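Local coordinates for ABC transporter periplasmic peptide-binding protein (Pseudoalteromonas, PDB 4QFL) that binds dipeptides in the periplasm, here Ala-Phe, probably delivering them to an ABC transporter for uptake, at residues 51-56 and 179-184; 63-68 and 72-77; 174-179 and 437-442. All blocks are in the same frame, centred on the assembly; numbering follows the deposited sequence.

How the interactions relate
Around the 174-184 region the three contacts meet. Interactions 1 and 3 are buried, join parts far apart in sequence and share A179; interaction 2 is a partly buried hairpin whose halves are almost consecutive. R63 of interaction 2 donates from NH1 to the carbonyl oxygen of A179, while the F74 ring of the hairpin packs on L175 and A176 of helix 174-178. Chemistry follows place: interaction 1 is apolar contact between a helix and a turn, interaction 2 a ladder of backbone hydrogen bonds, and interaction 3 a small direct contact of methyl and methylene groups with a helix residue, flanked by bridging waters. T180 and T437 also touch through their methyls, tying interaction 1 to interaction 3.

Interaction 1 of 3, residues 51-56 and 179-184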
ATOM      1  N   SER A  51       5.460  -3.394  -3.113  1.00 16.15           N
ATOM      2  CA  SER A  51       6.635  -4.149  -3.513  1.00 16.77           C
ATOM      3  C   SER A  51       7.848  -3.735  -2.699  1.00 16.47           C
ATOM      4  O   SER A  51       8.631  -4.572  -2.284  1.00 18.38           O
ATOM      5  CB  SER A  51       6.913  -3.907  -4.988  1.00 15.59           C
ATOM      6  OG  SER A  51       5.702  -3.894  -5.700  1.00 19.33           O
ATOM      7  N   THR A  52       8.000  -2.436  -2.477  1.00 15.20           N
ATOM      8  CA  THR A  52       9.113  -1.929  -1.695  1.00 14.28           C
ATOM      9  C   THR A  52       8.925  -2.212  -0.223  1.00 16.07           C
ATOM     10  O   THR A  52       9.840  -2.681   0.440  1.00 16.57           O
ATOM     11  CB  THR A  52       9.296  -0.430  -1.888  1.00 15.93           C
ATOM     12  OG1 THR A  52       9.620  -0.173  -3.256  1.00 19.72           O
ATOM     13  CG2 THR A  52      10.431   0.082  -1.016  1.00 15.20           C
ATOM     14  N   ILE A  53       7.733  -1.929   0.286  1.00 16.76           N
ATOM     15  CA  ILE A  53       7.436  -2.136   1.704  1.00 15.64           C
ATOM     16  C   ILE A  53       7.545  -3.608   2.108  1.00 15.58           C
ATOM     17  O   ILE A  53       7.986  -3.932   3.217  1.00 16.64           O
ATOM     18  CB  ILE A  53       6.032  -1.591   2.071  1.00 14.84           C
ATOM     19  CG1 ILE A  53       5.945  -0.093   1.764  1.00 17.15           C
ATOM     20  CG2 ILE A  53       5.729  -1.851   3.525  1.00 20.78           C
ATOM     21  CD1 ILE A  53       7.033   0.738   2.420  1.00 19.73           C
ATOM     22  N   ASP A  54       7.148  -4.500   1.206  1.00 16.11           N
ATOM     23  CA  ASP A  54       7.210  -5.925   1.486  1.00 17.17           C
ATOM     24  C   ASP A  54       8.647  -6.324   1.774  1.00 17.84           C
ATOM     25  O   ASP A  54       8.886  -7.237   2.556  1.00 18.49           O
ATOM     26  CB  ASP A  54       6.647  -6.751   0.327  1.00 17.11           C
ATOM     27  CG  ASP A  54       5.130  -6.916   0.402  1.00 19.21           C
ATOM     28  OD1 ASP A  54       4.537  -6.530   1.428  1.00 19.17           O
ATOM     29  OD2 ASP A  54       4.527  -7.445  -0.559  1.00 15.74           O
ATOM     30  N   ILE A  55       9.598  -5.633   1.147  1.00 17.13           N
ATOM     31  CA  ILE A  55      11.024  -5.910   1.354  1.00 15.54           C
ATOM     32  C   ILE A  55      11.558  -5.328   2.667  1.00 17.02           C
ATOM     33  O   ILE A  55      12.179  -6.041   3.448  1.00 16.78           O
ATOM     34  CB  ILE A  55      11.899  -5.384   0.185  1.00 15.67           C
ATOM     35  CG1 ILE A  55      11.494  -6.047  -1.123  1.00 16.11           C
ATOM     36  CG2 ILE A  55      13.382  -5.624   0.455  1.00 14.23           C
ATOM     37  CD1 ILE A  55      12.183  -5.482  -2.343  1.00 16.43           C
ATOM     38  N   ILE A  56      11.300  -4.047   2.918  1.00 16.11           N
ATOM     39  CA  ILE A  56      12.035  -3.305   3.942  1.00 14.52           C
ATOM     40  C   ILE A  56      11.365  -3.107   5.308  1.00 15.89           C
ATOM     41  O   ILE A  56      12.045  -3.059   6.325  1.00 19.15           O
ATOM     42  CB  ILE A  56      12.473  -1.909   3.412  1.00 14.43           C
ATOM     43  CG1 ILE A  56      11.253  -1.024   3.165  1.00 16.39           C
ATOM     44  CG2 ILE A  56      13.304  -2.051   2.148  1.00 15.20           C
ATOM     45  CD1 ILE A  56      11.598   0.381   2.672  1.00 15.85           C
ATOM     46  N   ALA A 179       0.119   3.100  12.898  1.00 17.79           N
ATOM     47  CA  ALA A 179       0.394   1.672  12.915  1.00 16.64           C
ATOM     48  C   ALA A 179       0.621   1.126  11.511  1.00 18.80           C
ATOM     49  O   ALA A 179       0.674  -0.082  11.318  1.00 18.24           O
ATOM     50  CB  ALA A 179      -0.732   0.918  13.601  1.00 17.68           C
ATOM     51  N   THR A 180       0.747   2.006  10.523  1.00 19.13           N
ATOM     52  CA  THR A 180       0.988   1.544   9.158  1.00 17.62           C
ATOM     53  C   THR A 180       2.462   1.224   8.973  1.00 17.53           C
ATOM     54  O   THR A 180       3.302   1.648   9.772  1.00 16.48           O
ATOM     55  CB  THR A 180       0.534   2.569   8.094  1.00 15.79           C
ATOM     56  OG1 THR A 180       1.289   3.778   8.235  1.00 19.17           O
ATOM     57  CG2 THR A 180      -0.950   2.869   8.237  1.00 14.98           C
ATOM     58  N   ASP A 181       2.763   0.461   7.927  1.00 17.32           N
ATOM     59  CA  ASP A 181       4.137   0.104   7.591  1.00 17.86           C
ATOM     60  C   ASP A 181       5.009   1.310   7.236  1.00 17.48           C
ATOM     61  O   ASP A 181       6.233   1.194   7.150  1.00 16.15           O
ATOM     62  CB  ASP A 181       4.150  -0.867   6.410  1.00 18.63           C
ATOM     63  CG  ASP A 181       3.453  -2.174   6.717  1.00 21.46           C
ATOM     64  OD1 ASP A 181       3.832  -2.839   7.703  1.00 24.98           O
ATOM     65  OD2 ASP A 181       2.519  -2.527   5.972  1.00 23.49           O
ATOM     66  N   PHE A 182       4.379   2.455   7.002  1.00 17.11           N
ATOM     67  CA  PHE A 182       5.105   3.671   6.648  1.00 15.49           C
ATOM     68  C   PHE A 182       5.614   4.385   7.903  1.00 18.72           C
ATOM     69  O   PHE A 182       6.532   5.215   7.828  1.00 18.47           O
ATOM     70  CB  PHE A 182       4.205   4.604   5.834  1.00 17.91           C
ATOM     71  CG  PHE A 182       3.410   3.893   4.770  1.00 17.92           C
ATOM     72  CD1 PHE A 182       4.043   3.354   3.660  1.00 17.55           C
ATOM     73  CD2 PHE A 182       2.036   3.743   4.888  1.00 16.27           C
ATOM     74  CE1 PHE A 182       3.322   2.690   2.701  1.00 14.57           C
ATOM     75  CE2 PHE A 182       1.313   3.080   3.917  1.00 15.79           C
ATOM     76  CZ  PHE A 182       1.953   2.560   2.832  1.00 14.19           C
ATOM     77  N   ALA A 183       5.027   4.045   9.051  1.00 17.05           N
ATOM     78  CA  ALA A 183       5.275   4.766  10.296  1.00 15.52           C
ATOM     79  C   ALA A 183       6.409   4.174  11.130  1.00 17.56           C
ATOM     80  O   ALA A 183       6.323   4.115  12.361  1.00 18.27           O
ATOM     81  CB  ALA A 183       3.995   4.817  11.113  1.00 16.94           C
ATOM     82  N   VAL A 184       7.479   3.740  10.475  1.00 16.27           N
ATOM     83  CA  VAL A 184       8.560   3.088  11.212  1.00 16.05           C
ATOM     84  C   VAL A 184       9.367   4.118  11.956  1.00 15.86           C
ATOM     85  O   VAL A 184       9.305   5.306  11.644  1.00 17.27           O
ATOM     86  CB  VAL A 184       9.501   2.313  10.301  1.00 15.00           C
ATOM     87  CG1 VAL A 184       8.729   1.261   9.508  1.00 16.70           C
ATOM     88  CG2 VAL A 184      10.255   3.256   9.382  1.00 15.24           C
TER
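I53 of helix 50-60 packs onto D181 and F182, the two central residues of a type I beta turn running from T180 to A183. The turn belongs to the loop between helices 174-178 and 188-196 of this family 5 solute-binding protein, and the I53 side chain leaves the helix in its direction. From CB, which itself stays back from the turn, the chain divides. The methyl CG2, anti to the backbone N, goes to D181: it lies 3.4 Å from D181 CB, a tight approach for two aliphatic carbons, and 3.9 Å from D181 CG, so it rests against the base of the carboxylate. The other branch serves the phenylalanine. CG1, set beside the backbone N (chi1 -59°), comes within 3.9 Å of F182 CE1, approaching the ring obliquely. The chain then bends at chi2 (-55°), and CD1 ends 4.2 Å from F182 CD1. The two side chains cross at about a right angle.

Polar groups beside this patch are engaged elsewhere. D181 OD2 accepts from the backbone N of A526, and D54 OD1 from the neighbouring N of I527, so two acidic side chains hold adjacent amides of one loop. The F182 ring is also stacked with Y142, and its side chain lies about 4 Å from the bound alanine of the dipeptide, so F182 brings this contact close to the ligand. Within the turn, A183 N donates to T180 O at 3.0 Å, closing the backbone that presents D181 CB and the F182 ring to I53.

Interaction 2 of 3, residues 63-68 and 72-77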
ATOM      1  N   ARG A  63       7.594  -0.314  14.323  1.00 20.18           N
ATOM      2  CA  ARG A  63       6.735   0.844  14.525  1.00 18.58           C
ATOM      3  C   ARG A  63       6.538   1.039  16.012  1.00 17.56           C
ATOM      4  O   ARG A  63       7.009   0.243  16.821  1.00 19.45           O
ATOM      5  CB  ARG A  63       5.371   0.623  13.875  1.00 17.50           C
ATOM      6  CG  ARG A  63       5.409   0.452  12.359  1.00 18.42           C
ATOM      7  CD  ARG A  63       4.192  -0.351  11.867  1.00 17.51           C
ATOM      8  NE  ARG A  63       4.284  -1.746  12.286  1.00 18.68           N
ATOM      9  CZ  ARG A  63       3.374  -2.678  12.029  1.00 19.48           C
ATOM     10  NH1 ARG A  63       2.281  -2.373  11.340  1.00 21.03           N
ATOM     11  NH2 ARG A  63       3.559  -3.920  12.462  1.00 24.00           N
ATOM     12  N   LEU A  64       5.836   2.106  16.366  1.00 18.21           N
ATOM     13  CA  LEU A  64       5.411   2.328  17.735  1.00 19.84           C
ATOM     14  C   LEU A  64       4.385   1.277  18.149  1.00 17.99           C
ATOM     15  O   LEU A  64       4.440   0.717  19.241  1.00 20.03           O
ATOM     16  CB  LEU A  64       4.788   3.722  17.854  1.00 18.59           C
ATOM     17  CG  LEU A  64       5.782   4.865  17.666  1.00 19.14           C
ATOM     18  CD1 LEU A  64       5.062   6.203  17.665  1.00 20.73           C
ATOM     19  CD2 LEU A  64       6.829   4.804  18.760  1.00 18.19           C
ATOM     20  N   ILE A  65       3.434   1.031  17.259  1.00 18.83           N
ATOM     21  CA  ILE A  65       2.344   0.107  17.506  1.00 17.21           C
ATOM     22  C   ILE A  65       1.989  -0.612  16.220  1.00 19.80           C
ATOM     23  O   ILE A  65       2.390  -0.201  15.117  1.00 18.08           O
ATOM     24  CB  ILE A  65       1.086   0.828  17.973  1.00 14.60           C
ATOM     25  CG1 ILE A  65       0.770   1.994  17.038  1.00 16.74           C
ATOM     26  CG2 ILE A  65       1.256   1.317  19.378  1.00 19.60           C
ATOM     27  CD1 ILE A  65      -0.601   2.568  17.231  1.00 18.21           C
ATOM     28  N   SER A  66       1.234  -1.692  16.372  1.00 17.64           N
ATOM     29  CA  SER A  66       0.681  -2.400  15.229  1.00 18.83           C
ATOM     30  C   SER A  66      -0.806  -2.656  15.460  1.00 18.50           C
ATOM     31  O   SER A  66      -1.361  -2.253  16.475  1.00 17.42           O
ATOM     32  CB  SER A  66       1.434  -3.718  14.980  1.00 19.62           C
ATOM     33  OG  SER A  66       1.362  -4.592  16.102  1.00 20.04           O
ATOM     34  N   ILE A  67      -1.450  -3.315  14.505  1.00 18.89           N
ATOM     35  CA  ILE A  67      -2.853  -3.665  14.639  1.00 16.94           C
ATOM     36  C   ILE A  67      -3.003  -5.181  14.579  1.00 20.13           C
ATOM     37  O   ILE A  67      -2.575  -5.824  13.619  1.00 21.60           O
ATOM     38  CB  ILE A  67      -3.676  -3.025  13.528  1.00 18.09           C
ATOM     39  CG1 ILE A  67      -3.560  -1.504  13.625  1.00 21.67           C
ATOM     40  CG2 ILE A  67      -5.125  -3.479  13.608  1.00 19.07           C
ATOM     41  CD1 ILE A  67      -4.132  -0.747  12.444  1.00 17.73           C
ATOM     42  N   ASP A  68      -3.600  -5.767  15.608  1.00 19.24           N
ATOM     43  CA  ASP A  68      -3.783  -7.204  15.596  1.00 20.92           C
ATOM     44  C   ASP A  68      -4.669  -7.577  14.410  1.00 19.36           C
ATOM     45  O   ASP A  68      -5.700  -6.948  14.196  1.00 20.90           O
ATOM     46  CB  ASP A  68      -4.403  -7.665  16.905  1.00 21.70           C
ATOM     47  CG  ASP A  68      -4.334  -9.158  17.067  1.00 22.41           C
ATOM     48  OD1 ASP A  68      -5.187  -9.849  16.500  1.00 22.41           O
ATOM     49  OD2 ASP A  68      -3.413  -9.649  17.742  1.00 27.75           O
ATOM     50  N   ALA A  72      -8.012  -6.647  15.759  1.00 22.69           N
ATOM     51  CA  ALA A  72      -7.822  -5.267  15.331  1.00 21.55           C
ATOM     52  C   ALA A  72      -7.509  -4.317  16.491  1.00 24.83           C
ATOM     53  O   ALA A  72      -7.528  -3.096  16.316  1.00 24.79           O
ATOM     54  CB  ALA A  72      -9.029  -4.781  14.551  1.00 27.16           C
ATOM     55  N   GLU A  73      -7.218  -4.866  17.670  1.00 26.04           N
ATOM     56  CA  GLU A  73      -6.728  -4.039  18.768  1.00 23.79           C
ATOM     57  C   GLU A  73      -5.325  -3.566  18.429  1.00 22.76           C
ATOM     58  O   GLU A  73      -4.587  -4.259  17.731  1.00 21.63           O
ATOM     59  CB  GLU A  73      -6.689  -4.817  20.081  1.00 22.48           C
ATOM     60  CG  GLU A  73      -7.972  -5.557  20.431  1.00 30.48           C
ATOM     61  CD  GLU A  73      -9.103  -4.643  20.911  1.00 39.43           C
ATOM     62  OE1 GLU A  73     -10.108  -5.174  21.444  1.00 44.20           O
ATOM     63  OE2 GLU A  73      -8.998  -3.405  20.760  1.00 41.54           O
ATOM     64  N   PHE A  74      -4.967  -2.385  18.921  1.00 22.30           N
ATOM     65  CA  PHE A  74      -3.604  -1.890  18.807  1.00 23.93           C
ATOM     66  C   PHE A  74      -2.673  -2.639  19.740  1.00 22.39           C
ATOM     67  O   PHE A  74      -3.007  -2.916  20.890  1.00 21.56           O
ATOM     68  CB  PHE A  74      -3.533  -0.399  19.117  1.00 22.38           C
ATOM     69  CG  PHE A  74      -4.215   0.461  18.103  1.00 19.93           C
ATOM     70  CD1 PHE A  74      -3.761   0.500  16.799  1.00 20.00           C
ATOM     71  CD2 PHE A  74      -5.301   1.237  18.456  1.00 19.79           C
ATOM     72  CE1 PHE A  74      -4.380   1.295  15.856  1.00 21.73           C
ATOM     73  CE2 PHE A  74      -5.928   2.036  17.522  1.00 24.37           C
ATOM     74  CZ  PHE A  74      -5.465   2.068  16.218  1.00 22.13           C
ATOM     75  N   LYS A  75      -1.488  -2.948  19.232  1.00 22.09           N
ATOM     76  CA  LYS A  75      -0.505  -3.724  19.964  1.00 21.42           C
ATOM     77  C   LYS A  75       0.798  -2.960  20.114  1.00 19.27           C
ATOM     78  O   LYS A  75       1.293  -2.348  19.170  1.00 22.62           O
ATOM     79  CB  LYS A  75      -0.244  -5.042  19.244  1.00 20.36           C
ATOM     80  CG  LYS A  75      -1.509  -5.731  18.756  1.00 23.95           C
ATOM     81  CD  LYS A  75      -2.602  -5.790  19.835  1.00 26.81           C
ATOM     82  CE  LYS A  75      -2.232  -6.703  20.985  1.00 27.66           C
ATOM     83  NZ  LYS A  75      -3.318  -6.716  22.006  1.00 36.02           N
ATOM     84  N   SER A  76       1.346  -2.999  21.315  1.00 19.92           N
ATOM     85  CA  SER A  76       2.609  -2.355  21.605  1.00 20.77           C
ATOM     86  C   SER A  76       3.741  -2.898  20.743  1.00 22.10           C
ATOM     87  O   SER A  76       3.965  -4.106  20.678  1.00 25.35           O
ATOM     88  CB  SER A  76       2.959  -2.560  23.074  1.00 20.17           C
ATOM     89  OG  SER A  76       4.361  -2.595  23.238  1.00 23.17           O
ATOM     90  N   GLU A  77       4.455  -1.998  20.082  1.00 17.88           N
ATOM     91  CA  GLU A  77       5.697  -2.364  19.438  1.00 20.04           C
ATOM     92  C   GLU A  77       6.888  -1.696  20.094  1.00 20.45           C
ATOM     93  O   GLU A  77       7.451  -2.243  21.040  1.00 22.25           O
ATOM     94  CB  GLU A  77       5.695  -2.004  17.955  1.00 17.55           C
ATOM     95  CG  GLU A  77       4.738  -2.838  17.106  1.00 20.52           C
ATOM     96  CD  GLU A  77       4.966  -4.340  17.234  1.00 22.03           C
ATOM     97  OE1 GLU A  77       6.103  -4.766  17.562  1.00 24.40           O
ATOM     98  OE2 GLU A  77       3.999  -5.102  17.003  1.00 23.92           O
TER
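S66 and K75 form the hydrogen-bonded pair of an antiparallel hairpin: S66 N donates to K75 O at 2.9 Å, and K75 N returns a bond to S66 O at 2.8 Å. Toward the connecting loop, D68 N reaches E73 O at 2.8 Å in a nearly straight bond (177°). At the opposite end E77 N donates to L64 O, also at 2.8 Å. One side-chain bond joins the ladder. S66 OG donates to the anti lone pair of E77 OE2 at 2.8 Å, with the glutamate folded back at chi2 (-55°) over the strand; its OE1 pairs with K234.

K75 shares this face, its bent aliphatic chain lying against D68 CB. On the other face I67 and F74 point the same way, side by side, with I67 CG1 3.7 Å from F74 CE1. I65 CD1 reaches F74 CD1, and the ring edge lies in plane with S66 O.

The two faces therefore differ in character: I65 and F74 supply an apolar surface for L175 of helix 174-178, while I67 packs on A179 and T437 in loops; on the other, the S66-E77-K234 chain of polar groups gives the E77 carboxylate a partner for each oxygen.

Interaction 3 of 3, residues 174-179 and 437-442; sequences FLANMA and TPDPDN
A176, on helix 174-178, meets T437 and D439 of the loop that follows strand 428-434. The direct contacts are few and small. A176 CB points at the loop and lies 3.9 Å from D439 CB, carbon against carbon. T437 works on the helix backbone instead: its methyl CG2 sits 3.4 Å from A176 O, an oxygen that already accepts from A179 N. With chi1 at 75°, T437 OG1 falls between its own N and carbonyl carbon, while CG2 is the branch turned to the helix.

Waters bridge the two segments beside this direct contact. N177 OD1, which also bonds Y142 OH, accepts from a water that in turn donates to D441 OD2 at 2.7 Å. A second water stands 2.7 Å from T437 OG1 and makes a weak bond to the same amide oxygen of N177. The N177 side chain thus meets the loop through solvent, beside the direct contact made by its neighbour A176.

Side-chain to backbone bonds shape the loop itself. T437 OG1 accepts from D439 N at 3.1 Å, and D439 OD1, through its anti lone pair, accepts from D441 N at 3.0 Å. R483 of helix 480-497 forms a salt bridge with that aspartate oxygen, and D441 OD1 bonds S445 OG. Next to T437 in sequence, D436 belongs to the pocket of the bound alanine, and from there an ST turn at T437 passes directly into an Asx turn at D439, two successive turns that lead the chain toward helix 445-448.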
ATOM      1  N   PHE A 174      -6.104   8.452  13.443  1.00 18.49           N
ATOM      2  CA  PHE A 174      -4.710   8.793  13.710  1.00 19.28           C
ATOM      3  C   PHE A 174      -3.824   7.607  14.139  1.00 19.68           C
ATOM      4  O   PHE A 174      -2.807   7.319  13.509  1.00 17.71           O
ATOM      5  CB  PHE A 174      -4.625   9.930  14.722  1.00 20.33           C
ATOM      6  CG  PHE A 174      -3.232  10.286  15.090  1.00 20.01           C
ATOM      7  CD1 PHE A 174      -2.471  11.066  14.245  1.00 21.59           C
ATOM      8  CD2 PHE A 174      -2.668   9.812  16.268  1.00 21.82           C
ATOM      9  CE1 PHE A 174      -1.167  11.385  14.576  1.00 24.98           C
ATOM     10  CE2 PHE A 174      -1.376  10.119  16.599  1.00 20.91           C
ATOM     11  CZ  PHE A 174      -0.621  10.908  15.756  1.00 21.38           C
ATOM     12  N   LEU A 175      -4.200   6.917  15.208  1.00 20.76           N
ATOM     13  CA  LEU A 175      -3.430   5.741  15.615  1.00 22.38           C
ATOM     14  C   LEU A 175      -3.317   4.711  14.484  1.00 20.08           C
ATOM     15  O   LEU A 175      -2.269   4.095  14.311  1.00 19.62           O
ATOM     16  CB  LEU A 175      -4.020   5.083  16.866  1.00 21.16           C
ATOM     17  CG  LEU A 175      -3.664   5.728  18.204  1.00 20.24           C
ATOM     18  CD1 LEU A 175      -4.101   4.832  19.326  1.00 19.39           C
ATOM     19  CD2 LEU A 175      -2.176   5.966  18.283  1.00 23.44           C
ATOM     20  N   ALA A 176      -4.391   4.516  13.720  1.00 22.42           N
ATOM     21  CA  ALA A 176      -4.350   3.558  12.607  1.00 21.45           C
ATOM     22  C   ALA A 176      -3.221   3.945  11.671  1.00 16.99           C
ATOM     23  O   ALA A 176      -2.429   3.104  11.252  1.00 18.85           O
ATOM     24  CB  ALA A 176      -5.682   3.511  11.866  1.00 17.58           C
ATOM     25  N   ASN A 177      -3.135   5.230  11.367  1.00 18.61           N
ATOM     26  CA  ASN A 177      -2.064   5.732  10.513  1.00 18.54           C
ATOM     27  C   ASN A 177      -0.681   5.579  11.139  1.00 17.31           C
ATOM     28  O   ASN A 177       0.296   5.358  10.433  1.00 17.94           O
ATOM     29  CB  ASN A 177      -2.320   7.182  10.111  1.00 14.73           C
ATOM     30  CG  ASN A 177      -3.494   7.324   9.184  1.00 15.06           C
ATOM     31  OD1 ASN A 177      -3.706   6.504   8.300  1.00 17.95           O
ATOM     32  ND2 ASN A 177      -4.271   8.367   9.383  1.00 16.96           N
ATOM     33  N   MET A 178      -0.597   5.682  12.463  1.00 18.08           N
ATOM     34  CA  MET A 178       0.671   5.461  13.161  1.00 17.14           C
ATOM     35  C   MET A 178       1.052   3.977  13.251  1.00 17.38           C
ATOM     36  O   MET A 178       2.178   3.635  13.631  1.00 17.33           O
ATOM     37  CB  MET A 178       0.659   6.095  14.562  1.00 20.26           C
ATOM     38  CG  MET A 178       0.484   7.607  14.569  1.00 21.37           C
ATOM     39  SD  MET A 178       1.837   8.452  13.741  1.00 21.98           S
ATOM     40  CE  MET A 178       3.196   8.004  14.819  1.00 20.73           C
ATOM     41  N   ALA A 179       0.119   3.100  12.898  1.00 17.79           N
ATOM     42  CA  ALA A 179       0.394   1.672  12.915  1.00 16.64           C
ATOM     43  C   ALA A 179       0.621   1.126  11.511  1.00 18.80           C
ATOM     44  O   ALA A 179       0.674  -0.082  11.318  1.00 18.24           O
ATOM     45  CB  ALA A 179      -0.732   0.918  13.601  1.00 17.68           C
ATOM     46  N   THR A 437      -4.486  -0.814   6.834  1.00 16.24           N
ATOM     47  CA  THR A 437      -5.128  -1.032   8.128  1.00 17.30           C
ATOM     48  C   THR A 437      -6.576  -1.432   7.878  1.00 15.58           C
ATOM     49  O   THR A 437      -7.056  -1.349   6.746  1.00 15.40           O
ATOM     50  CB  THR A 437      -5.119   0.251   8.984  1.00 15.52           C
ATOM     51  OG1 THR A 437      -6.105   1.155   8.484  1.00 16.31           O
ATOM     52  CG2 THR A 437      -3.755   0.925   8.942  1.00 16.91           C
ATOM     53  N   PRO A 438      -7.275  -1.889   8.924  1.00 15.14           N
ATOM     54  CA  PRO A 438      -8.708  -2.178   8.812  1.00 17.17           C
ATOM     55  C   PRO A 438      -9.588  -0.944   9.127  1.00 19.19           C
ATOM     56  O   PRO A 438     -10.816  -1.048   9.247  1.00 18.11           O
ATOM     57  CB  PRO A 438      -8.902  -3.284   9.841  1.00 16.45           C
ATOM     58  CG  PRO A 438      -7.936  -2.947  10.895  1.00 15.70           C
ATOM     59  CD  PRO A 438      -6.740  -2.326  10.223  1.00 15.37           C
ATOM     60  N   ASP A 439      -8.963   0.223   9.252  1.00 18.89           N
ATOM     61  CA  ASP A 439      -9.732   1.456   9.348  1.00 17.29           C
ATOM     62  C   ASP A 439     -10.166   1.889   7.952  1.00 17.03           C
ATOM     63  O   ASP A 439      -9.327   2.143   7.094  1.00 19.27           O
ATOM     64  CB  ASP A 439      -8.941   2.570  10.036  1.00 17.01           C
ATOM     65  CG  ASP A 439      -9.812   3.751  10.382  1.00 18.81           C
ATOM     66  OD1 ASP A 439     -10.259   4.433   9.452  1.00 17.45           O
ATOM     67  OD2 ASP A 439     -10.077   3.989  11.575  1.00 22.28           O
ATOM     68  N   PRO A 440     -11.488   1.977   7.724  1.00 18.52           N
ATOM     69  CA  PRO A 440     -12.085   2.293   6.413  1.00 16.54           C
ATOM     70  C   PRO A 440     -11.554   3.581   5.775  1.00 16.82           C
ATOM     71  O   PRO A 440     -11.576   3.723   4.557  1.00 18.78           O
ATOM     72  CB  PRO A 440     -13.583   2.437   6.732  1.00 19.21           C
ATOM     73  CG  PRO A 440     -13.784   1.617   7.956  1.00 20.69           C
ATOM     74  CD  PRO A 440     -12.519   1.780   8.758  1.00 18.38           C
ATOM     75  N   ASP A 441     -11.085   4.516   6.580  1.00 16.71           N
ATOM     76  CA  ASP A 441     -10.545   5.739   6.016  1.00 18.27           C
ATOM     77  C   ASP A 441      -9.386   5.429   5.078  1.00 16.56           C
ATOM     78  O   ASP A 441      -9.059   6.222   4.191  1.00 17.49           O
ATOM     79  CB  ASP A 441     -10.060   6.684   7.110  1.00 16.95           C
ATOM     80  CG  ASP A 441      -9.329   7.873   6.543  1.00 18.55           C
ATOM     81  OD1 ASP A 441     -10.019   8.791   6.053  1.00 17.45           O
ATOM     82  OD2 ASP A 441      -8.075   7.878   6.560  1.00 19.13           O
ATOM     83  N   ASN A 442      -8.759   4.276   5.289  1.00 18.39           N
ATOM     84  CA  ASN A 442      -7.598   3.871   4.493  1.00 17.34           C
ATOM     85  C   ASN A 442      -7.938   3.589   3.019  1.00 17.50           C
ATOM     86  O   ASN A 442      -7.059   3.598   2.154  1.00 17.04           O
ATOM     87  CB  ASN A 442      -6.881   2.677   5.150  1.00 16.65           C
ATOM     88  CG  ASN A 442      -5.534   2.363   4.494  1.00 16.11           C
ATOM     89  OD1 ASN A 442      -4.556   3.099   4.650  1.00 17.72           O
ATOM     90  ND2 ASN A 442      -5.478   1.259   3.777  1.00 13.23           N
TER
HETATM   91  O   HOH W   1      -5.608   3.781   8.322  1.00 19.41           O
HETATM   92  O   HOH W   2      -6.367   5.855   6.832  1.00 20.83           O
HETATM   93  O   HOH W   3      -6.796   9.539   7.807  1.00 22.21           O